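Local coordinates for protein NLP/P60 (Enterococcus faecium, PDB 6B8C) that probably cleaves peptide bonds in cell-wall peptidoglycan as a secreted endopeptidase of the NlpC/P60 family, releasing muropeptides that can stimulate host immunity, at residues Lys48-Phe53 with Thr59-Leu64; Leu96-Pro101 with Gly114-Ala119. All blocks are in the same frame, centred on the assembly; numbering follows the deposited sequence.

Interaction 1: residues Lys48-Phe53 with Thr59-Leu64; sequences KDPSGF and TRYVYL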
ATOM      1  N   LYS A  48      -7.013  11.336   0.193  1.00 62.60           N
ATOM      2  CA  LYS A  48      -7.682  10.078  -0.112  1.00 65.56           C
ATOM      3  C   LYS A  48      -8.120   9.950  -1.571  1.00 65.59           C
ATOM      4  O   LYS A  48      -8.890   9.034  -1.890  1.00 66.91           O
ATOM      5  CB  LYS A  48      -8.896   9.895   0.803  1.00 68.94           C
ATOM      6  CG  LYS A  48      -8.569   9.720   2.282  1.00 70.80           C
ATOM      7  CD  LYS A  48      -9.845   9.521   3.089  1.00 75.38           C
ATOM      8  CE  LYS A  48      -9.584   8.843   4.426  1.00 78.36           C
ATOM      9  NZ  LYS A  48     -10.854   8.420   5.093  1.00 83.12           N
ATOM     10  N   ASP A  49      -7.664  10.828  -2.459  1.00 63.91           N
ATOM     11  CA  ASP A  49      -8.107  10.816  -3.848  1.00 65.53           C
ATOM     12  C   ASP A  49      -6.950  11.263  -4.731  1.00 61.80           C
ATOM     13  O   ASP A  49      -5.909  11.703  -4.227  1.00 59.24           O
ATOM     14  CB  ASP A  49      -9.343  11.708  -4.032  1.00 70.83           C
ATOM     15  CG  ASP A  49      -9.100  13.141  -3.625  1.00 75.74           C
ATOM     16  OD1 ASP A  49      -8.317  13.831  -4.311  1.00 75.19           O
ATOM     17  OD2 ASP A  49      -9.710  13.581  -2.623  1.00 79.77           O
ATOM     18  N   PRO A  50      -7.088  11.137  -6.062  1.00 65.06           N
ATOM     19  CA  PRO A  50      -5.940  11.414  -6.953  1.00 62.51           C
ATOM     20  C   PRO A  50      -5.421  12.850  -6.933  1.00 59.52           C
ATOM     21  O   PRO A  50      -4.392  13.110  -7.569  1.00 57.95           O
ATOM     22  CB  PRO A  50      -6.482  11.054  -8.343  1.00 63.79           C
ATOM     23  CG  PRO A  50      -7.515  10.027  -8.077  1.00 66.37           C
ATOM     24  CD  PRO A  50      -8.172  10.452  -6.794  1.00 67.02           C
ATOM     25  N   SER A  51      -6.076  13.788  -6.249  1.00 63.43           N
ATOM     26  CA  SER A  51      -5.473  15.110  -6.103  1.00 62.04           C
ATOM     27  C   SER A  51      -4.358  15.123  -5.065  1.00 60.20           C
ATOM     28  O   SER A  51      -3.585  16.086  -5.014  1.00 60.80           O
ATOM     29  CB  SER A  51      -6.532  16.152  -5.735  1.00 64.75           C
ATOM     30  OG  SER A  51      -6.842  16.109  -4.354  1.00 67.45           O
ATOM     31  N   GLY A  52      -4.267  14.087  -4.238  1.00 59.88           N
ATOM     32  CA  GLY A  52      -3.205  13.961  -3.265  1.00 57.89           C
ATOM     33  C   GLY A  52      -3.455  12.777  -2.359  1.00 57.47           C
ATOM     34  O   GLY A  52      -4.577  12.577  -1.888  1.00 58.48           O
ATOM     35  N   PHE A  53      -2.420  11.982  -2.113  1.00 58.93           N
ATOM     36  CA  PHE A  53      -2.512  10.783  -1.299  1.00 58.26           C
ATOM     37  C   PHE A  53      -1.511  10.847  -0.158  1.00 58.71           C
ATOM     38  O   PHE A  53      -0.414  11.395  -0.300  1.00 57.14           O
ATOM     39  CB  PHE A  53      -2.207   9.513  -2.107  1.00 56.44           C
ATOM     40  CG  PHE A  53      -3.285   9.106  -3.057  1.00 55.80           C
ATOM     41  CD1 PHE A  53      -4.545   8.768  -2.599  1.00 57.31           C
ATOM     42  CD2 PHE A  53      -3.019   9.005  -4.412  1.00 55.28           C
ATOM     43  CE1 PHE A  53      -5.530   8.368  -3.479  1.00 57.94           C
ATOM     44  CE2 PHE A  53      -4.001   8.607  -5.297  1.00 56.22           C
ATOM     45  CZ  PHE A  53      -5.259   8.289  -4.828  1.00 56.96           C
ATOM     46  N   THR A  59      -3.439   3.256  -0.836  1.00 60.41           N
ATOM     47  CA  THR A  59      -3.804   1.840  -0.847  1.00 62.84           C
ATOM     48  C   THR A  59      -5.313   1.654  -0.747  1.00 65.65           C
ATOM     49  O   THR A  59      -5.891   0.796  -1.436  1.00 66.34           O
ATOM     50  CB  THR A  59      -3.096   1.107   0.295  1.00 63.51           C
ATOM     51  OG1 THR A  59      -3.539   1.632   1.553  1.00 65.00           O
ATOM     52  CG2 THR A  59      -1.588   1.283   0.190  1.00 61.40           C
ATOM     53  N   ARG A  60      -5.973   2.447   0.107  1.00 63.92           N
ATOM     54  CA  ARG A  60      -7.425   2.373   0.201  1.00 67.35           C
ATOM     55  C   ARG A  60      -8.079   2.703  -1.131  1.00 64.60           C
ATOM     56  O   ARG A  60      -9.033   2.035  -1.543  1.00 65.73           O
ATOM     57  CB  ARG A  60      -7.935   3.315   1.290  1.00 71.29           C
ATOM     58  CG  ARG A  60      -9.447   3.308   1.426  1.00 76.39           C
ATOM     59  CD  ARG A  60      -9.916   4.070   2.653  1.00 78.98           C
ATOM     60  NE  ARG A  60     -10.221   5.466   2.362  1.00 78.57           N
ATOM     61  CZ  ARG A  60     -11.390   5.891   1.894  1.00 81.15           C
ATOM     62  NH1 ARG A  60     -11.582   7.182   1.656  1.00 81.76           N
ATOM     63  NH2 ARG A  60     -12.368   5.024   1.657  1.00 83.75           N
ATOM     64  N   TYR A  61      -7.576   3.727  -1.825  1.00 67.08           N
ATOM     65  CA  TYR A  61      -8.163   4.122  -3.098  1.00 65.20           C
ATOM     66  C   TYR A  61      -7.984   3.036  -4.149  1.00 65.19           C
ATOM     67  O   TYR A  61      -8.910   2.747  -4.916  1.00 65.79           O
ATOM     68  CB  TYR A  61      -7.541   5.437  -3.568  1.00 61.64           C
ATOM     69  CG  TYR A  61      -8.290   6.087  -4.707  1.00 61.01           C
ATOM     70  CD1 TYR A  61      -7.866   5.935  -6.022  1.00 59.70           C
ATOM     71  CD2 TYR A  61      -9.433   6.841  -4.466  1.00 62.18           C
ATOM     72  CE1 TYR A  61      -8.556   6.526  -7.065  1.00 60.37           C
ATOM     73  CE2 TYR A  61     -10.132   7.431  -5.502  1.00 62.74           C
ATOM     74  CZ  TYR A  61      -9.690   7.271  -6.799  1.00 61.56           C
ATOM     75  OH  TYR A  61     -10.382   7.862  -7.831  1.00 61.52           O
ATOM     76  N   VAL A  62      -6.797   2.429  -4.203  1.00 63.50           N
ATOM     77  CA  VAL A  62      -6.560   1.353  -5.163  1.00 64.81           C
ATOM     78  C   VAL A  62      -7.528   0.199  -4.918  1.00 68.79           C
ATOM     79  O   VAL A  62      -8.188  -0.298  -5.845  1.00 69.01           O
ATOM     80  CB  VAL A  62      -5.093   0.889  -5.098  1.00 63.03           C
ATOM     81  CG1 VAL A  62      -4.878  -0.331  -5.972  1.00 64.13           C
ATOM     82  CG2 VAL A  62      -4.172   2.020  -5.536  1.00 60.59           C
ATOM     83  N   TYR A  63      -7.637  -0.236  -3.658  1.00 65.11           N
ATOM     84  CA  TYR A  63      -8.524  -1.356  -3.364  1.00 71.60           C
ATOM     85  C   TYR A  63      -9.985  -0.993  -3.575  1.00 73.75           C
ATOM     86  O   TYR A  63     -10.781  -1.851  -3.962  1.00 76.16           O
ATOM     87  CB  TYR A  63      -8.285  -1.859  -1.945  1.00 75.10           C
ATOM     88  CG  TYR A  63      -7.229  -2.926  -1.925  1.00 77.48           C
ATOM     89  CD1 TYR A  63      -5.887  -2.592  -1.868  1.00 76.14           C
ATOM     90  CD2 TYR A  63      -7.573  -4.268  -2.014  1.00 81.41           C
ATOM     91  CE1 TYR A  63      -4.915  -3.564  -1.871  1.00 78.10           C
ATOM     92  CE2 TYR A  63      -6.607  -5.249  -2.019  1.00 82.82           C
ATOM     93  CZ  TYR A  63      -5.278  -4.891  -1.945  1.00 82.46           C
ATOM     94  OH  TYR A  63      -4.305  -5.861  -1.950  1.00 86.98           O
ATOM     95  N   LEU A  64     -10.350   0.269  -3.351  1.00 73.07           N
ATOM     96  CA  LEU A  64     -11.718   0.698  -3.605  1.00 74.67           C
ATOM     97  C   LEU A  64     -12.036   0.651  -5.093  1.00 74.80           C
ATOM     98  O   LEU A  64     -13.125   0.217  -5.488  1.00 77.18           O
ATOM     99  CB  LEU A  64     -11.920   2.104  -3.047  1.00 73.67           C
ATOM    100  CG  LEU A  64     -13.325   2.513  -2.622  1.00 76.83           C
ATOM    101  CD1 LEU A  64     -14.104   1.308  -2.127  1.00 80.78           C
ATOM    102  CD2 LEU A  64     -13.216   3.560  -1.526  1.00 75.88           C
TER

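Interaction 2: residues Leu96-Pro101 with Gly114-Ala119; sequences LFWGSP and GQYIHA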
ATOM      1  N   LEU A  96       1.867  -4.349   2.464  1.00 75.14           N
ATOM      2  CA  LEU A  96       3.096  -4.419   3.245  1.00 74.84           C
ATOM      3  C   LEU A  96       3.050  -3.342   4.317  1.00 72.93           C
ATOM      4  O   LEU A  96       2.705  -2.193   4.024  1.00 70.71           O
ATOM      5  CB  LEU A  96       4.330  -4.227   2.362  1.00 73.76           C
ATOM      6  CG  LEU A  96       4.438  -5.123   1.130  1.00 75.91           C
ATOM      7  CD1 LEU A  96       5.588  -4.671   0.252  1.00 73.90           C
ATOM      8  CD2 LEU A  96       4.618  -6.575   1.538  1.00 81.86           C
ATOM      9  N   PHE A  97       3.416  -3.705   5.545  1.00 76.04           N
ATOM     10  CA  PHE A  97       3.226  -2.844   6.704  1.00 76.07           C
ATOM     11  C   PHE A  97       4.537  -2.651   7.449  1.00 77.13           C
ATOM     12  O   PHE A  97       5.254  -3.623   7.726  1.00 79.07           O
ATOM     13  CB  PHE A  97       2.165  -3.421   7.649  1.00 77.82           C
ATOM     14  CG  PHE A  97       0.771  -3.348   7.103  1.00 75.67           C
ATOM     15  CD1 PHE A  97       0.256  -4.381   6.337  1.00 75.71           C
ATOM     16  CD2 PHE A  97      -0.020  -2.235   7.339  1.00 73.52           C
ATOM     17  CE1 PHE A  97      -1.026  -4.310   5.826  1.00 74.74           C
ATOM     18  CE2 PHE A  97      -1.301  -2.158   6.833  1.00 72.61           C
ATOM     19  CZ  PHE A  97      -1.805  -3.199   6.074  1.00 73.41           C
ATOM     20  N   TRP A  98       4.840  -1.390   7.756  1.00 75.10           N
ATOM     21  CA  TRP A  98       5.941  -1.016   8.629  1.00 76.62           C
ATOM     22  C   TRP A  98       5.414  -0.791  10.037  1.00 79.20           C
ATOM     23  O   TRP A  98       4.362  -0.174  10.225  1.00 78.77           O
ATOM     24  CB  TRP A  98       6.617   0.267   8.143  1.00 73.62           C
ATOM     25  CG  TRP A  98       7.518   0.125   6.964  1.00 72.17           C
ATOM     26  CD1 TRP A  98       8.872   0.270   6.955  1.00 72.70           C
ATOM     27  CD2 TRP A  98       7.134  -0.157   5.612  1.00 70.70           C
ATOM     28  NE1 TRP A  98       9.360   0.089   5.684  1.00 71.57           N
ATOM     29  CE2 TRP A  98       8.314  -0.174   4.840  1.00 70.23           C
ATOM     30  CE3 TRP A  98       5.913  -0.400   4.981  1.00 69.96           C
ATOM     31  CZ2 TRP A  98       8.307  -0.428   3.470  1.00 68.69           C
ATOM     32  CZ3 TRP A  98       5.908  -0.652   3.620  1.00 69.37           C
ATOM     33  CH2 TRP A  98       7.097  -0.665   2.881  1.00 68.39           C
ATOM     34  N   GLY A  99       6.165  -1.259  11.022  1.00 81.48           N
ATOM     35  CA  GLY A  99       5.760  -1.157  12.409  1.00 84.69           C
ATOM     36  C   GLY A  99       5.190  -2.462  12.925  1.00 86.90           C
ATOM     37  O   GLY A  99       5.044  -3.454  12.205  1.00 86.71           O
ATOM     38  N   SER A 100       4.855  -2.445  14.189  1.00 86.90           N
ATOM     39  CA  SER A 100       4.326  -3.665  14.778  1.00 90.90           C
ATOM     40  C   SER A 100       2.804  -3.692  14.675  1.00 91.21           C
ATOM     41  O   SER A 100       2.164  -2.637  14.608  1.00 89.23           O
ATOM     42  CB  SER A 100       4.747  -3.772  16.241  1.00 95.32           C
ATOM     43  OG  SER A 100       4.335  -2.633  16.975  1.00 97.01           O
ATOM     44  N   PRO A 101       2.205  -4.891  14.639  1.00 90.36           N
ATOM     45  CA  PRO A 101       0.737  -4.987  14.590  1.00 91.53           C
ATOM     46  C   PRO A 101       0.075  -4.193  15.705  1.00 93.45           C
ATOM     47  O   PRO A 101       0.395  -4.367  16.885  1.00 96.32           O
ATOM     48  CB  PRO A 101       0.472  -6.494  14.721  1.00 94.75           C
ATOM     49  CG  PRO A 101       1.776  -7.098  15.167  1.00 96.67           C
ATOM     50  CD  PRO A 101       2.842  -6.217  14.610  1.00 92.83           C
ATOM     51  N   GLY A 114      10.439  -8.206  -3.930  1.00 80.85           N
ATOM     52  CA  GLY A 114      11.035  -7.177  -3.099  1.00 78.23           C
ATOM     53  C   GLY A 114      10.712  -5.756  -3.495  1.00 73.60           C
ATOM     54  O   GLY A 114      11.395  -4.831  -3.044  1.00 72.08           O
ATOM     55  N   GLN A 115       9.691  -5.554  -4.322  1.00 74.49           N
ATOM     56  CA  GLN A 115       9.321  -4.239  -4.817  1.00 70.27           C
ATOM     57  C   GLN A 115       7.924  -3.880  -4.337  1.00 67.47           C
ATOM     58  O   GLN A 115       7.075  -4.750  -4.127  1.00 69.16           O
ATOM     59  CB  GLN A 115       9.370  -4.194  -6.346  1.00 70.64           C
ATOM     60  CG  GLN A 115      10.726  -4.548  -6.916  1.00 72.68           C
ATOM     61  CD  GLN A 115      10.644  -5.027  -8.348  1.00 74.57           C
ATOM     62  OE1 GLN A 115      11.142  -6.102  -8.679  1.00 78.40           O
ATOM     63  NE2 GLN A 115      10.016  -4.232  -9.207  1.00 72.62           N
ATOM     64  N   TYR A 116       7.692  -2.585  -4.166  1.00 66.53           N
ATOM     65  CA  TYR A 116       6.379  -2.100  -3.782  1.00 64.30           C
ATOM     66  C   TYR A 116       6.159  -0.734  -4.406  1.00 60.01           C
ATOM     67  O   TYR A 116       7.055  -0.153  -5.020  1.00 58.34           O
ATOM     68  CB  TYR A 116       6.218  -2.047  -2.259  1.00 65.94           C
ATOM     69  CG  TYR A 116       7.380  -1.426  -1.527  1.00 66.44           C
ATOM     70  CD1 TYR A 116       7.508  -0.046  -1.424  1.00 64.34           C
ATOM     71  CD2 TYR A 116       8.341  -2.223  -0.913  1.00 68.53           C
ATOM     72  CE1 TYR A 116       8.567   0.523  -0.743  1.00 64.23           C
ATOM     73  CE2 TYR A 116       9.400  -1.666  -0.231  1.00 68.68           C
ATOM     74  CZ  TYR A 116       9.509  -0.294  -0.149  1.00 66.68           C
ATOM     75  OH  TYR A 116      10.570   0.260   0.531  1.00 66.92           O
ATOM     76  N   ILE A 117       4.944  -0.228  -4.248  1.00 60.46           N
ATOM     77  CA  ILE A 117       4.576   1.093  -4.731  1.00 57.62           C
ATOM     78  C   ILE A 117       3.833   1.796  -3.607  1.00 56.68           C
ATOM     79  O   ILE A 117       3.046   1.169  -2.889  1.00 57.60           O
ATOM     80  CB  ILE A 117       3.727   1.008  -6.021  1.00 57.34           C
ATOM     81  CG1 ILE A 117       3.253   2.394  -6.454  1.00 55.04           C
ATOM     82  CG2 ILE A 117       2.556   0.042  -5.841  1.00 59.92           C
ATOM     83  CD1 ILE A 117       2.579   2.395  -7.797  1.00 56.27           C
ATOM     84  N   HIS A 118       4.110   3.086  -3.424  1.00 54.24           N
ATOM     85  CA  HIS A 118       3.565   3.765  -2.256  1.00 54.25           C
ATOM     86  C   HIS A 118       3.624   5.274  -2.426  1.00 54.73           C
ATOM     87  O   HIS A 118       4.346   5.803  -3.276  1.00 54.88           O
ATOM     88  CB  HIS A 118       4.307   3.361  -0.974  1.00 53.93           C
ATOM     89  CG  HIS A 118       5.766   3.703  -0.975  1.00 52.32           C
ATOM     90  ND1 HIS A 118       6.509   3.784   0.184  1.00 52.83           N
ATOM     91  CD2 HIS A 118       6.625   3.973  -1.988  1.00 51.29           C
ATOM     92  CE1 HIS A 118       7.758   4.092  -0.114  1.00 52.18           C
ATOM     93  NE2 HIS A 118       7.855   4.212  -1.426  1.00 51.74           N
ATOM     94  N   ALA A 119       2.826   5.953  -1.600  1.00 54.78           N
ATOM     95  CA  ALA A 119       2.973   7.370  -1.311  1.00 55.24           C
ATOM     96  C   ALA A 119       3.995   7.475  -0.187  1.00 55.64           C
ATOM     97  O   ALA A 119       3.665   7.220   0.977  1.00 57.82           O
ATOM     98  CB  ALA A 119       1.634   7.999  -0.918  1.00 56.92           C
TER

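Interaction 1: residues Lys48-Phe53 with Thr59-Leu64
Y61 loses the most surface here, laying its ring against P50, F53 and the backbone carbonyl of K48, with K48 O 3.4 Å from Y61 CD2. Its CG stands anti to the backbone N (chi1 -167°), which carries the phenol off the helix toward the turn. P50 CD sits over one face of the phenol, 4.0 Å from the centroid and 30° off the ring normal, a CH-pi contact that suits the polarised, rigid CH groups of proline. The F53 ring meets the base of Y61 obliquely, F53 CE1 lying 3.6 Å from Y61 CB. These partners belong to a small beta hairpin packed on helix 55-67 of the NlpC/P60 domain. Its type I turn runs from D49 to G52, and D49 OD1 accepts from both S51 N (3.0 Å) and S51 OG (2.7 Å), the former bond forming an Asx turn. On the outer side the extended chain of K48 passes R60 at a slant, with K48 CD at the edge of the guanidinium, 3.2 Å from R60 NH1. K48 NZ is only 3.7 Å from R60 NH1, an unfavourable pairing of like charges probably eased by the salt bridge from R60 NH2 to D70.

Interaction 2: residues Leu96-Pro101 with Gly114-Ala119
In the six-stranded antiparallel sheet of this NlpC/P60 domain, strands 95-98 and 115-118 are separated by strand 106-112, and L96 and W98 reach over that middle strand to meet Y116 on one side of the sheet. W98 and Y116 form a T-shaped pair: the six-membered ring of the indole points its edge at the phenol face, with centroids 5.3 Å apart and planes at 84°. W98 CH2 lies 3.9 Å above the Y116 ring plane, over the centre, while W98 CZ2 comes within 3.8 Å of Y116 CZ. Small residues of the middle strand suit this bridge: A108 touches W98, and A110 touches L96. The methyl L96 CD1 fills in at the root of the phenol, 3.7 Å from Y116 CB. Y116 CG lies between its own backbone N and carbonyl carbon (chi1 46°), and the ring projects across the line of its strand; Y116 CE1 lies 3.7 Å above the plane of the H118 ring, toward its rim. H118 ND1 is hydrogen-bonded to H106, whose ring meets W98 edge-to-face, an array consistent with the paired histidines of NlpC/P60 active sites. With no hydrogen bond crossing the contact, dispersion and the attraction of indole C-H groups for the phenol pi cloud hold it together, while the buried hydroxyl of Y116 is satisfied by the carbonyl of F134.

In the fold
Interaction 1 is a surface contact and interaction 2 a buried one, their centres about 16 Å apart on opposite sides of the chain's centre. The first joins a hairpin to helix 55-67; the second joins two strands of the main sheet. Helix and sheet are themselves packed together, since T59 touches L95, V107 and I109, and the two contacts meet where F53 O lies 4.0 Å from A119 CB. Both turn on a tyrosine ring with a partner over one face, but their surroundings differ. At the surface, charged chains flank the aromatic patch, and R60 finds its acidic partner, D70, beyond the two segments; in the core, the touching groups are aliphatic or aromatic.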